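Local coordinates for erythromycin C-12 hydroxylase (Saccharopolyspora erythraea, PDB 2JJO), which hydroxylates the macrolactone ring of erythromycin D at C-12 to give erythromycin C, as a heme-dependent cytochrome P450 monooxygenase using NADPH and dioxygen, at residues A[144-149]-A[157-162]. The protein carries 1 engineered substitution. Numbering follows the deposited sequence. Where two conformers were deposited one is given.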
ATOM      1  N   PRO A 144       0.179   1.101  12.453  1.00 15.83           N
ATOM      2  CA  PRO A 144      -0.810   1.386  11.386  1.00 15.55           C
ATOM      3  C   PRO A 144      -2.242   0.819  11.663  1.00 15.58           C
ATOM      4  O   PRO A 144      -3.221   1.500  11.347  1.00 16.18           O
ATOM      5  CB  PRO A 144      -0.197   0.714  10.141  1.00 14.60           C
ATOM      6  CG  PRO A 144       1.255   0.657  10.421  1.00 17.18           C
ATOM      7  CD  PRO A 144       1.386   0.445  11.918  1.00 16.18           C
ATOM      8  N   VAL A 145      -2.361  -0.388  12.223  1.00 15.52           N
ATOM      9  CA  VAL A 145      -3.714  -0.948  12.546  1.00 16.96           C
ATOM     10  C   VAL A 145      -4.468  -0.089  13.607  1.00 17.25           C
ATOM     11  O   VAL A 145      -5.702   0.152  13.495  1.00 16.85           O
ATOM     12  CB  VAL A 145      -3.663  -2.512  12.864  1.00 18.08           C
ATOM     13  CG1 VAL A 145      -3.116  -2.791  14.250  1.00 19.96           C
ATOM     14  CG2 VAL A 145      -5.045  -3.192  12.700  1.00 17.70           C
ATOM     15  N   THR A 146      -3.721   0.419  14.600  1.00 17.58           N
ATOM     16  CA  THR A 146      -4.290   1.317  15.626  1.00 17.19           C
ATOM     17  C   THR A 146      -4.799   2.590  15.005  1.00 17.02           C
ATOM     18  O   THR A 146      -5.928   3.000  15.285  1.00 16.66           O
ATOM     19  CB  THR A 146      -3.270   1.640  16.756  1.00 17.67           C
ATOM     20  OG1 THR A 146      -2.862   0.415  17.370  1.00 17.63           O
ATOM     21  CG2 THR A 146      -3.828   2.600  17.796  1.00 15.56           C
ATOM     22  N   ILE A 147      -3.979   3.237  14.173  1.00 17.09           N
ATOM     23  CA  ILE A 147      -4.380   4.527  13.606  1.00 17.09           C
ATOM     24  C   ILE A 147      -5.565   4.374  12.653  1.00 16.79           C
ATOM     25  O   ILE A 147      -6.494   5.230  12.654  1.00 17.45           O
ATOM     26  CB  ILE A 147      -3.187   5.260  12.905  1.00 17.89           C
ATOM     27  CG1 ILE A 147      -2.047   5.570  13.907  1.00 18.18           C
ATOM     28  CG2 ILE A 147      -3.659   6.512  12.193  1.00 18.08           C
ATOM     29  CD1 ILE A 147      -2.515   6.220  15.271  1.00 16.86           C
ATOM     30  N   VAL A 148      -5.575   3.298  11.859  1.00 15.38           N
ATOM     31  CA  VAL A 148      -6.733   3.098  10.954  1.00 14.88           C
ATOM     32  C   VAL A 148      -8.005   2.686  11.732  1.00 16.16           C
ATOM     33  O   VAL A 148      -9.123   3.118  11.386  1.00 16.11           O
ATOM     34  CB  VAL A 148      -6.450   2.150   9.731  1.00 14.88           C
ATOM     35  CG1 VAL A 148      -6.339   0.679  10.126  0.50 11.00           C
ATOM     36  CG2 VAL A 148      -7.514   2.372   8.641  0.50  9.54           C
ATOM     37  N   ALA A 149      -7.840   1.863  12.766  1.00 16.96           N
ATOM     38  CA  ALA A 149      -9.004   1.444  13.601  1.00 18.45           C
ATOM     39  C   ALA A 149      -9.588   2.690  14.222  1.00 19.10           C
ATOM     40  O   ALA A 149     -10.802   2.857  14.232  1.00 19.49           O
ATOM     41  CB  ALA A 149      -8.586   0.473  14.683  1.00 18.12           C
ATOM     42  N   MET A 157      -9.574  -4.196  20.706  1.00 27.25           N
ATOM     43  CA  MET A 157      -9.738  -5.642  20.849  1.00 29.54           C
ATOM     44  C   MET A 157      -9.825  -6.336  19.489  1.00 30.18           C
ATOM     45  O   MET A 157      -9.522  -7.528  19.371  1.00 30.61           O
ATOM     46  CB  MET A 157     -10.983  -5.972  21.704  1.00 30.56           C
ATOM     47  CG  MET A 157     -10.824  -7.219  22.608  0.50 32.45           C
ATOM     48  SD  MET A 157      -9.959  -6.982  24.200  0.50 37.83           S
ATOM     49  CE  MET A 157      -9.643  -8.678  24.656  0.50 34.20           C
ATOM     50  N   ASP A 158     -10.168  -5.560  18.449  1.00 30.21           N
ATOM     51  CA  ASP A 158     -10.408  -6.112  17.111  1.00 29.41           C
ATOM     52  C   ASP A 158      -9.207  -6.063  16.171  1.00 28.74           C
ATOM     53  O   ASP A 158      -9.302  -6.563  15.033  1.00 28.15           O
ATOM     54  CB  ASP A 158     -11.664  -5.452  16.493  1.00 30.72           C
ATOM     55  CG  ASP A 158     -12.928  -5.734  17.308  1.00 32.54           C
ATOM     56  OD1 ASP A 158     -13.896  -4.979  17.193  1.00 37.32           O
ATOM     57  OD2 ASP A 158     -12.960  -6.711  18.104  1.00 37.82           O
ATOM     58  N   HIS A 159      -8.074  -5.506  16.648  1.00 27.15           N
ATOM     59  CA  HIS A 159      -6.854  -5.391  15.834  1.00 26.78           C
ATOM     60  C   HIS A 159      -6.338  -6.743  15.343  1.00 27.76           C
ATOM     61  O   HIS A 159      -5.849  -6.835  14.236  1.00 26.63           O
ATOM     62  CB  HIS A 159      -5.702  -4.708  16.574  1.00 26.26           C
ATOM     63  CG  HIS A 159      -5.940  -3.276  16.940  1.00 23.91           C
ATOM     64  ND1 HIS A 159      -5.056  -2.573  17.727  1.00 24.77           N
ATOM     65  CD2 HIS A 159      -6.946  -2.417  16.648  1.00 22.54           C
ATOM     66  CE1 HIS A 159      -5.499  -1.339  17.898  1.00 23.12           C
ATOM     67  NE2 HIS A 159      -6.636  -1.212  17.232  1.00 21.89           N
ATOM     68  N   GLU A 160      -6.444  -7.788  16.173  1.00 28.99           N
ATOM     69  CA  GLU A 160      -5.937  -9.114  15.780  1.00 31.08           C
ATOM     70  C   GLU A 160      -6.744  -9.755  14.633  1.00 30.69           C
ATOM     71  O   GLU A 160      -6.170 -10.368  13.726  1.00 30.38           O
ATOM     72  CB  GLU A 160      -5.842 -10.059  16.988  1.00 31.46           C
ATOM     73  CG  GLU A 160      -4.416 -10.564  17.209  1.00 37.60           C
ATOM     74  CD  GLU A 160      -3.384  -9.429  17.196  1.00 45.30           C
ATOM     75  OE1 GLU A 160      -2.262  -9.602  16.642  1.00 46.80           O
ATOM     76  OE2 GLU A 160      -3.697  -8.350  17.752  1.00 48.70           O
ATOM     77  N   GLN A 161      -8.066  -9.633  14.704  1.00 31.35           N
ATOM     78  CA  GLN A 161      -8.963 -10.003  13.597  1.00 32.07           C
ATOM     79  C   GLN A 161      -8.506  -9.336  12.311  1.00 31.74           C
ATOM     80  O   GLN A 161      -8.400 -10.000  11.269  1.00 32.62           O
ATOM     81  CB  GLN A 161     -10.386  -9.565  13.913  1.00 33.30           C
ATOM     82  CG  GLN A 161     -11.076 -10.406  14.946  1.00 36.26           C
ATOM     83  CD  GLN A 161     -12.592 -10.375  14.810  1.00 40.05           C
ATOM     84  OE1 GLN A 161     -13.218  -9.331  15.004  1.00 39.88           O
ATOM     85  NE2 GLN A 161     -13.196 -11.540  14.492  1.00 41.31           N
ATOM     86  N   PHE A 162      -8.176  -8.034  12.391  1.00 31.40           N
ATOM     87  CA  PHE A 162      -7.736  -7.264  11.206  1.00 30.29           C
ATOM     88  C   PHE A 162      -6.445  -7.813  10.592  1.00 30.48           C
ATOM     89  O   PHE A 162      -6.323  -7.928   9.371  1.00 31.71           O
ATOM     90  CB  PHE A 162      -7.577  -5.769  11.514  1.00 29.88           C
ATOM     91  CG  PHE A 162      -8.834  -5.110  12.018  1.00 29.07           C
ATOM     92  CD1 PHE A 162     -10.081  -5.654  11.747  1.00 28.14           C
ATOM     93  CD2 PHE A 162      -8.764  -3.915  12.744  1.00 28.97           C
ATOM     94  CE1 PHE A 162     -11.242  -5.069  12.216  1.00 28.47           C
ATOM     95  CE2 PHE A 162      -9.899  -3.307  13.202  1.00 27.95           C
ATOM     96  CZ  PHE A 162     -11.156  -3.881  12.945  1.00 30.23           C
TER
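H159 lays one face of its imidazole against V145, whose CG1 stands 4.2 Å from the ring centroid and 28° off the ring normal, values that meet the definition of a CH-pi contact. With CG1 set between backbone N and carbonyl carbon (chi1 76°), the other methyl of V145 is directed to a second aromatic: CG2 lies 3.8 Å from CD2 of F162, at the edge of the phenyl ring and near its plane. One valine thus meets two rings one helical turn apart, by a face and by an edge. A149, a turn beyond V145, continues the row, its CB lying 3.6 Å from H159 NE2 and 4.3 Å from F162 CE2. The row joins helix 142-151 to the first turn of helix 159-170, consecutive helices of the cytochrome P450 fold linked by a short connection, from which L154 also packs on A149 and F162. At the far rim of the imidazole, CE1 of H159 comes within 3.2 Å of T146 OG1, whose hydrogen bond is made with P142 O of its own helix. No hydrogen bond spans the two segments; 243 Å² is buried between them, H159 and V145 giving the largest shares. The contact is packing away from the substrate- and heme-binding residues, with the V145 side chain about 11 Å from the heme. Elsewhere on the same helix, P144 packs on helices 228-259 and 356-374, and I147, pointing away from this contact, on helix 356-374.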